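Long-range contact in TssK (Serratia sp. FS14, PDB 5Y0E), which is a baseplate component of the bacterial type VI secretion system, where it probably links the baseplate to the membrane complex: residues A[310-322]-A[432-444]. Numbering follows the deposited sequence.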
ATOM      1  N   SER A 310      -5.799  15.414 -14.517  1.00 39.32           N
ATOM      2  CA  SER A 310      -6.717  15.790 -15.579  1.00 41.16           C
ATOM      3  C   SER A 310      -6.021  16.557 -16.695  1.00 43.97           C
ATOM      4  O   SER A 310      -5.104  17.338 -16.458  1.00 44.96           O
ATOM      5  CB  SER A 310      -7.847  16.633 -15.030  1.00 40.28           C
ATOM      6  OG  SER A 310      -8.871  16.677 -15.978  1.00 48.53           O
ATOM      7  N   VAL A 311      -6.483  16.337 -17.918  1.00 43.75           N
ATOM      8  CA  VAL A 311      -5.987  17.008 -19.107  1.00 40.99           C
ATOM      9  C   VAL A 311      -7.115  17.730 -19.843  1.00 43.39           C
ATOM     10  O   VAL A 311      -7.007  18.018 -21.020  1.00 41.71           O
ATOM     11  CB  VAL A 311      -5.257  16.022 -20.041  1.00 40.56           C
ATOM     12  CG1 VAL A 311      -4.043  15.466 -19.364  1.00 41.19           C
ATOM     13  CG2 VAL A 311      -6.178  14.898 -20.482  1.00 37.47           C
ATOM     14  N   VAL A 312      -8.214  17.997 -19.151  1.00 45.64           N
ATOM     15  CA  VAL A 312      -9.323  18.761 -19.686  1.00 43.64           C
ATOM     16  C   VAL A 312      -9.723  19.799 -18.658  1.00 48.69           C
ATOM     17  O   VAL A 312      -9.320  19.751 -17.499  1.00 51.40           O
ATOM     18  CB  VAL A 312     -10.531  17.890 -20.055  1.00 43.17           C
ATOM     19  CG1 VAL A 312     -10.132  16.886 -21.078  1.00 44.32           C
ATOM     20  CG2 VAL A 312     -11.104  17.232 -18.827  1.00 47.51           C
ATOM     21  N   LEU A 313     -10.518  20.752 -19.100  1.00 52.61           N
ATOM     22  CA  LEU A 313     -10.922  21.858 -18.247  1.00 54.00           C
ATOM     23  C   LEU A 313     -12.092  21.510 -17.347  1.00 56.41           C
ATOM     24  O   LEU A 313     -13.198  21.275 -17.835  1.00 58.24           O
ATOM     25  CB  LEU A 313     -11.354  23.038 -19.098  1.00 51.45           C
ATOM     26  CG  LEU A 313     -11.433  24.387 -18.416  1.00 50.18           C
ATOM     27  CD1 LEU A 313     -10.057  24.818 -18.004  1.00 47.92           C
ATOM     28  CD2 LEU A 313     -12.037  25.375 -19.382  1.00 45.94           C
ATOM     29  N   GLU A 314     -11.838  21.452 -16.042  1.00 59.01           N
ATOM     30  CA  GLU A 314     -12.865  21.149 -15.062  1.00 61.32           C
ATOM     31  C   GLU A 314     -13.532  19.879 -15.538  1.00 62.68           C
ATOM     32  O   GLU A 314     -12.863  18.868 -15.740  1.00 69.77           O
ATOM     33  CB  GLU A 314     -13.896  22.256 -14.901  1.00 64.14           C
ATOM     34  CG  GLU A 314     -13.291  23.629 -14.823  1.00 70.34           C
ATOM     35  CD  GLU A 314     -13.421  24.224 -13.449  1.00 85.48           C
ATOM     36  OE1 GLU A 314     -13.802  23.470 -12.524  1.00 87.12           O
ATOM     37  OE2 GLU A 314     -13.150  25.438 -13.296  1.00 88.14           O
ATOM     38  N   ASP A 315     -14.841  19.918 -15.731  1.00 64.69           N
ATOM     39  CA  ASP A 315     -15.585  18.759 -16.199  1.00 65.92           C
ATOM     40  C   ASP A 315     -16.280  18.962 -17.539  1.00 63.35           C
ATOM     41  O   ASP A 315     -17.311  18.352 -17.797  1.00 68.63           O
ATOM     42  CB  ASP A 315     -16.603  18.364 -15.131  1.00 72.28           C
ATOM     43  CG  ASP A 315     -17.357  19.554 -14.570  1.00 77.97           C
ATOM     44  OD1 ASP A 315     -17.501  20.575 -15.279  1.00 74.25           O
ATOM     45  OD2 ASP A 315     -17.813  19.463 -13.413  1.00 80.80           O
ATOM     46  N   ASN A 316     -15.727  19.802 -18.411  1.00 59.92           N
ATOM     47  CA  ASN A 316     -16.300  19.944 -19.742  1.00 58.58           C
ATOM     48  C   ASN A 316     -16.316  18.641 -20.515  1.00 60.94           C
ATOM     49  O   ASN A 316     -17.031  18.542 -21.513  1.00 63.49           O
ATOM     50  CB  ASN A 316     -15.527  20.969 -20.550  1.00 56.86           C
ATOM     51  CG  ASN A 316     -15.691  22.352 -20.015  1.00 58.08           C
ATOM     52  OD1 ASN A 316     -16.409  22.568 -19.044  1.00 61.22           O
ATOM     53  ND2 ASN A 316     -15.012  23.301 -20.627  1.00 58.87           N
ATOM     54  N   ALA A 317     -15.546  17.646 -20.083  1.00 58.55           N
ATOM     55  CA  ALA A 317     -15.402  16.408 -20.825  1.00 56.08           C
ATOM     56  C   ALA A 317     -14.902  15.335 -19.879  1.00 55.11           C
ATOM     57  O   ALA A 317     -14.332  15.634 -18.834  1.00 54.73           O
ATOM     58  CB  ALA A 317     -14.444  16.579 -22.002  1.00 52.24           C
ATOM     59  N   ILE A 318     -15.147  14.084 -20.232  1.00 53.23           N
ATOM     60  CA  ILE A 318     -14.774  12.948 -19.428  1.00 49.13           C
ATOM     61  C   ILE A 318     -14.424  11.808 -20.328  1.00 50.60           C
ATOM     62  O   ILE A 318     -15.163  11.497 -21.199  1.00 55.72           O
ATOM     63  CB  ILE A 318     -15.943  12.531 -18.539  1.00 50.49           C
ATOM     64  CG1 ILE A 318     -16.037  13.442 -17.347  1.00 51.23           C
ATOM     65  CG2 ILE A 318     -15.751  11.148 -18.000  1.00 55.68           C
ATOM     66  CD1 ILE A 318     -17.376  13.409 -16.686  1.00 55.22           C
ATOM     67  N   GLN A 319     -13.290  11.175 -20.118  1.00 47.97           N
ATOM     68  CA  GLN A 319     -12.893  10.089 -20.973  1.00 48.12           C
ATOM     69  C   GLN A 319     -13.501   8.792 -20.519  1.00 52.04           C
ATOM     70  O   GLN A 319     -13.621   8.551 -19.362  1.00 55.93           O
ATOM     71  CB  GLN A 319     -11.386   9.982 -20.997  1.00 46.85           C
ATOM     72  CG  GLN A 319     -10.841   8.959 -21.945  1.00 46.01           C
ATOM     73  CD  GLN A 319      -9.367   9.088 -22.120  1.00 45.54           C
ATOM     74  OE1 GLN A 319      -8.747   9.910 -21.508  1.00 45.14           O
ATOM     75  NE2 GLN A 319      -8.806   8.272 -22.953  1.00 48.42           N
ATOM     76  N   LEU A 320     -13.885   7.945 -21.443  1.00 50.65           N
ATOM     77  CA  LEU A 320     -14.460   6.696 -21.062  1.00 50.73           C
ATOM     78  C   LEU A 320     -13.496   5.612 -21.423  1.00 53.79           C
ATOM     79  O   LEU A 320     -12.971   5.604 -22.490  1.00 57.13           O
ATOM     80  CB  LEU A 320     -15.751   6.480 -21.809  1.00 56.13           C
ATOM     81  CG  LEU A 320     -17.045   6.903 -21.148  1.00 61.37           C
ATOM     82  CD1 LEU A 320     -16.986   8.304 -20.606  1.00 53.85           C
ATOM     83  CD2 LEU A 320     -18.155   6.803 -22.162  1.00 65.80           C
ATOM     84  N   THR A 321     -13.271   4.682 -20.526  1.00 55.65           N
ATOM     85  CA  THR A 321     -12.354   3.608 -20.781  1.00 55.33           C
ATOM     86  C   THR A 321     -12.955   2.526 -21.636  1.00 59.58           C
ATOM     87  O   THR A 321     -13.993   2.004 -21.331  1.00 62.58           O
ATOM     88  CB  THR A 321     -11.925   2.957 -19.477  1.00 58.53           C
ATOM     89  OG1 THR A 321     -11.738   3.962 -18.488  1.00 55.24           O
ATOM     90  CG2 THR A 321     -10.653   2.211 -19.661  1.00 52.31           C
ATOM     91  N   LEU A 322     -12.285   2.188 -22.713  1.00 59.02           N
ATOM     92  CA  LEU A 322     -12.757   1.146 -23.570  1.00 60.45           C
ATOM     93  C   LEU A 322     -12.191  -0.132 -23.030  1.00 67.29           C
ATOM     94  O   LEU A 322     -11.022  -0.405 -23.152  1.00 70.69           O
ATOM     95  CB  LEU A 322     -12.272   1.362 -24.979  1.00 58.98           C
ATOM     96  CG  LEU A 322     -12.958   2.448 -25.768  1.00 61.32           C
ATOM     97  CD1 LEU A 322     -12.157   2.652 -27.027  1.00 58.66           C
ATOM     98  CD2 LEU A 322     -14.375   2.066 -26.112  1.00 60.07           C
ATOM     99  N   PHE A 432      -7.552  -3.650 -39.070  1.00 60.37           N
ATOM    100  CA  PHE A 432      -6.980  -2.347 -38.751  1.00 56.81           C
ATOM    101  C   PHE A 432      -5.712  -2.481 -37.922  1.00 56.64           C
ATOM    102  O   PHE A 432      -5.730  -2.288 -36.701  1.00 56.07           O
ATOM    103  CB  PHE A 432      -8.001  -1.483 -38.029  1.00 59.56           C
ATOM    104  CG  PHE A 432      -9.210  -1.194 -38.844  1.00 59.37           C
ATOM    105  CD1 PHE A 432     -10.281  -2.052 -38.837  1.00 66.54           C
ATOM    106  CD2 PHE A 432      -9.273  -0.065 -39.624  1.00 61.39           C
ATOM    107  CE1 PHE A 432     -11.399  -1.785 -39.588  1.00 70.46           C
ATOM    108  CE2 PHE A 432     -10.389   0.207 -40.375  1.00 65.99           C
ATOM    109  CZ  PHE A 432     -11.455  -0.654 -40.356  1.00 68.43           C
ATOM    110  N   PRO A 433      -4.587  -2.757 -38.560  1.00 52.88           N
ATOM    111  CA  PRO A 433      -3.328  -2.824 -37.829  1.00 52.64           C
ATOM    112  C   PRO A 433      -3.021  -1.524 -37.120  1.00 53.95           C
ATOM    113  O   PRO A 433      -3.204  -0.435 -37.662  1.00 57.28           O
ATOM    114  CB  PRO A 433      -2.299  -3.109 -38.927  1.00 54.26           C
ATOM    115  CG  PRO A 433      -2.958  -2.704 -40.173  1.00 53.67           C
ATOM    116  CD  PRO A 433      -4.396  -3.001 -39.992  1.00 53.42           C
ATOM    117  N   GLY A 434      -2.514  -1.652 -35.905  1.00 57.81           N
ATOM    118  CA  GLY A 434      -2.058  -0.502 -35.165  1.00 57.65           C
ATOM    119  C   GLY A 434      -3.140   0.298 -34.490  1.00 57.09           C
ATOM    120  O   GLY A 434      -2.835   1.336 -33.909  1.00 58.17           O
ATOM    121  N   LEU A 435      -4.379  -0.167 -34.529  1.00 53.20           N
ATOM    122  CA  LEU A 435      -5.496   0.603 -34.026  1.00 51.51           C
ATOM    123  C   LEU A 435      -5.225   1.147 -32.639  1.00 54.42           C
ATOM    124  O   LEU A 435      -4.710   0.446 -31.774  1.00 58.97           O
ATOM    125  CB  LEU A 435      -6.740  -0.261 -34.002  1.00 52.13           C
ATOM    126  CG  LEU A 435      -7.967   0.522 -33.567  1.00 53.43           C
ATOM    127  CD1 LEU A 435      -8.307   1.492 -34.657  1.00 58.81           C
ATOM    128  CD2 LEU A 435      -9.110  -0.406 -33.319  1.00 50.28           C
ATOM    129  N   ASP A 436      -5.528   2.422 -32.451  1.00 52.71           N
ATOM    130  CA  ASP A 436      -5.567   3.028 -31.133  1.00 55.33           C
ATOM    131  C   ASP A 436      -6.805   3.899 -31.086  1.00 54.26           C
ATOM    132  O   ASP A 436      -7.098   4.607 -32.049  1.00 54.07           O
ATOM    133  CB  ASP A 436      -4.318   3.864 -30.839  1.00 56.79           C
ATOM    134  CG  ASP A 436      -4.375   4.531 -29.475  1.00 62.31           C
ATOM    135  OD1 ASP A 436      -4.501   3.812 -28.467  1.00 66.39           O
ATOM    136  OD2 ASP A 436      -4.311   5.776 -29.398  1.00 60.10           O
ATOM    137  N   MET A 437      -7.547   3.826 -29.990  1.00 53.83           N
ATOM    138  CA  MET A 437      -8.784   4.573 -29.898  1.00 48.04           C
ATOM    139  C   MET A 437      -8.893   5.242 -28.548  1.00 49.87           C
ATOM    140  O   MET A 437      -8.287   4.817 -27.566  1.00 52.18           O
ATOM    141  CB  MET A 437     -10.003   3.708 -30.134  1.00 45.88           C
ATOM    142  CG  MET A 437     -10.126   3.263 -31.559  1.00 51.89           C
ATOM    143  SD  MET A 437     -11.602   2.312 -31.894  1.00 52.21           S
ATOM    144  CE  MET A 437     -11.699   1.338 -30.422  1.00 52.51           C
ATOM    145  N   GLU A 438      -9.635   6.330 -28.536  1.00 48.16           N
ATOM    146  CA  GLU A 438     -10.037   7.008 -27.326  1.00 49.62           C
ATOM    147  C   GLU A 438     -11.515   7.311 -27.462  1.00 50.06           C
ATOM    148  O   GLU A 438     -11.998   7.611 -28.554  1.00 50.15           O
ATOM    149  CB  GLU A 438      -9.241   8.291 -27.095  1.00 47.88           C
ATOM    150  CG  GLU A 438      -7.769   8.069 -26.967  1.00 49.82           C
ATOM    151  CD  GLU A 438      -7.000   9.321 -26.619  1.00 52.78           C
ATOM    152  OE1 GLU A 438      -7.607  10.395 -26.551  1.00 51.60           O
ATOM    153  OE2 GLU A 438      -5.780   9.239 -26.418  1.00 53.89           O
ATOM    154  N   PHE A 439     -12.233   7.204 -26.359  1.00 51.64           N
ATOM    155  CA  PHE A 439     -13.664   7.426 -26.334  1.00 49.37           C
ATOM    156  C   PHE A 439     -13.934   8.524 -25.331  1.00 50.71           C
ATOM    157  O   PHE A 439     -13.609   8.388 -24.151  1.00 51.53           O
ATOM    158  CB  PHE A 439     -14.404   6.148 -25.964  1.00 53.34           C
ATOM    159  CG  PHE A 439     -15.852   6.207 -26.234  1.00 57.22           C
ATOM    160  CD1 PHE A 439     -16.323   6.081 -27.508  1.00 57.14           C
ATOM    161  CD2 PHE A 439     -16.750   6.393 -25.215  1.00 63.13           C
ATOM    162  CE1 PHE A 439     -17.660   6.139 -27.765  1.00 61.15           C
ATOM    163  CE2 PHE A 439     -18.101   6.451 -25.469  1.00 65.69           C
ATOM    164  CZ  PHE A 439     -18.552   6.320 -26.745  1.00 64.40           C
ATOM    165  N   TRP A 440     -14.503   9.613 -25.800  1.00 51.44           N
ATOM    166  CA  TRP A 440     -14.736  10.765 -24.959  1.00 52.03           C
ATOM    167  C   TRP A 440     -16.204  11.145 -24.945  1.00 52.97           C
ATOM    168  O   TRP A 440     -16.919  10.969 -25.931  1.00 56.12           O
ATOM    169  CB  TRP A 440     -13.924  11.947 -25.442  1.00 52.98           C
ATOM    170  CG  TRP A 440     -12.476  11.846 -25.181  1.00 52.81           C
ATOM    171  CD1 TRP A 440     -11.541  11.283 -25.980  1.00 53.01           C
ATOM    172  CD2 TRP A 440     -11.782  12.358 -24.050  1.00 49.17           C
ATOM    173  NE1 TRP A 440     -10.307  11.402 -25.414  1.00 49.85           N
ATOM    174  CE2 TRP A 440     -10.428  12.068 -24.230  1.00 45.61           C
ATOM    175  CE3 TRP A 440     -12.179  13.034 -22.899  1.00 48.14           C
ATOM    176  CZ2 TRP A 440      -9.474  12.424 -23.315  1.00 43.23           C
ATOM    177  CZ3 TRP A 440     -11.227  13.389 -21.991  1.00 46.55           C
ATOM    178  CH2 TRP A 440      -9.891  13.081 -22.199  1.00 46.95           C
ATOM    179  N   ALA A 441     -16.633  11.691 -23.818  1.00 53.15           N
ATOM    180  CA  ALA A 441     -17.949  12.284 -23.669  1.00 54.62           C
ATOM    181  C   ALA A 441     -17.762  13.758 -23.371  1.00 55.11           C
ATOM    182  O   ALA A 441     -16.935  14.112 -22.529  1.00 52.55           O
ATOM    183  CB  ALA A 441     -18.730  11.603 -22.557  1.00 58.35           C
ATOM    184  N   ILE A 442     -18.513  14.614 -24.066  1.00 56.46           N
ATOM    185  CA  ILE A 442     -18.305  16.057 -24.021  1.00 56.99           C
ATOM    186  C   ILE A 442     -19.597  16.742 -23.618  1.00 61.58           C
ATOM    187  O   ILE A 442     -20.605  16.638 -24.321  1.00 67.50           O
ATOM    188  CB  ILE A 442     -17.813  16.601 -25.364  1.00 56.12           C
ATOM    189  CG1 ILE A 442     -16.588  15.817 -25.804  1.00 55.50           C
ATOM    190  CG2 ILE A 442     -17.472  18.052 -25.242  1.00 55.47           C
ATOM    191  CD1 ILE A 442     -15.895  16.373 -27.005  1.00 50.49           C
ATOM    192  N   ARG A 443     -19.557  17.466 -22.510  1.00 63.20           N
ATOM    193  CA  ARG A 443     -20.752  18.098 -21.985  1.00 65.02           C
ATOM    194  C   ARG A 443     -21.273  19.157 -22.949  1.00 68.27           C
ATOM    195  O   ARG A 443     -20.503  19.863 -23.604  1.00 62.91           O
ATOM    196  CB  ARG A 443     -20.442  18.718 -20.630  1.00 65.27           C
ATOM    197  CG  ARG A 443     -21.659  18.960 -19.782  1.00 70.56           C
ATOM    198  CD  ARG A 443     -21.330  19.707 -18.494  1.00 70.94           C
ATOM    199  NE  ARG A 443     -20.405  18.981 -17.628  1.00 74.49           N
ATOM    200  CZ  ARG A 443     -20.753  17.974 -16.835  1.00 72.61           C
ATOM    201  NH1 ARG A 443     -22.008  17.563 -16.805  1.00 76.39           N
ATOM    202  NH2 ARG A 443     -19.848  17.374 -16.075  1.00 71.28           N
ATOM    203  N   SER A 444     -22.594  19.276 -23.028  1.00 71.34           N
ATOM    204  CA  SER A 444     -23.208  20.236 -23.943  1.00 68.94           C
ATOM    205  C   SER A 444     -23.633  21.511 -23.242  1.00 65.59           C
ATOM    206  O   SER A 444     -23.849  22.530 -23.889  1.00 69.35           O
ATOM    207  CB  SER A 444     -24.408  19.607 -24.630  1.00 69.33           C
ATOM    208  OG  SER A 444     -24.140  18.260 -24.960  1.00 69.59           O
TER
HETATM  209  O   HOH W   1     -10.892   5.880 -24.180  1.00 47.51           O
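The strand that begins at Ala317 pairs antiparallel with strand 436-443, the last strand of the modelled chain, in the middle of the C-terminal beta sheet. Ile318 and Ala441 form a hydrogen-bonded pair: Ile318 N reaches Ala441 O at 2.9 Å, and Ala441 N returns a bond to Ile318 O. Ala317 with Ile442 and Gln319 with Trp440 are non-hydrogen-bonded pairs. Beyond them Leu320 N bonds Phe439 O at 2.8 Å, while a water takes the N-H of Phe439 and donates to Leu320 O.

Trp440 and Gln319 stack on one face of the sheet. Gln319 CB lies over the six-membered ring of Trp440 in a CH-pi contact, 3.5 Å from that ring's centroid. Gln319 CG is anti to its own backbone N (chi1 -175°) and the chain runs on extended, which lays the amide along the indole, its plane 25° from the ring. Trp440 NE1 gives Glu438 OE1 a straight bond (3.1 Å) in the indole plane. It meets OE1 on its anti side, tilted from the carboxylate plane, and probably helps hold the indole's rotation; Glu438 OE2 bonds His400.

Strand 436-443 is central to an eight-stranded antiparallel sheet, with strand 343-350 bonded along its other edge. Ile318, Leu320, Phe439 and Ala441 point to the opposite face from Trp440. There Leu320 CD2 meets the edge of the Phe439 ring, and the rings of Phe439 and Phe424 meet edge-to-face. Farther along, Leu322 CD1 touches Met437 CE at 3.7 Å.

At the other end, Arg443 N bonds Asn316 O. Its side chain, bent at chi3 (-61°), brings NE and NH2 side-on to the backbone carbonyl Asp315 O, each at 3.2 Å. Both bonds are bent and come from the same face of the carbonyl plane. Asp315 OD2 makes only a long charge contact with Arg443 NH2 (3.9 Å), with no N-H pointing at it.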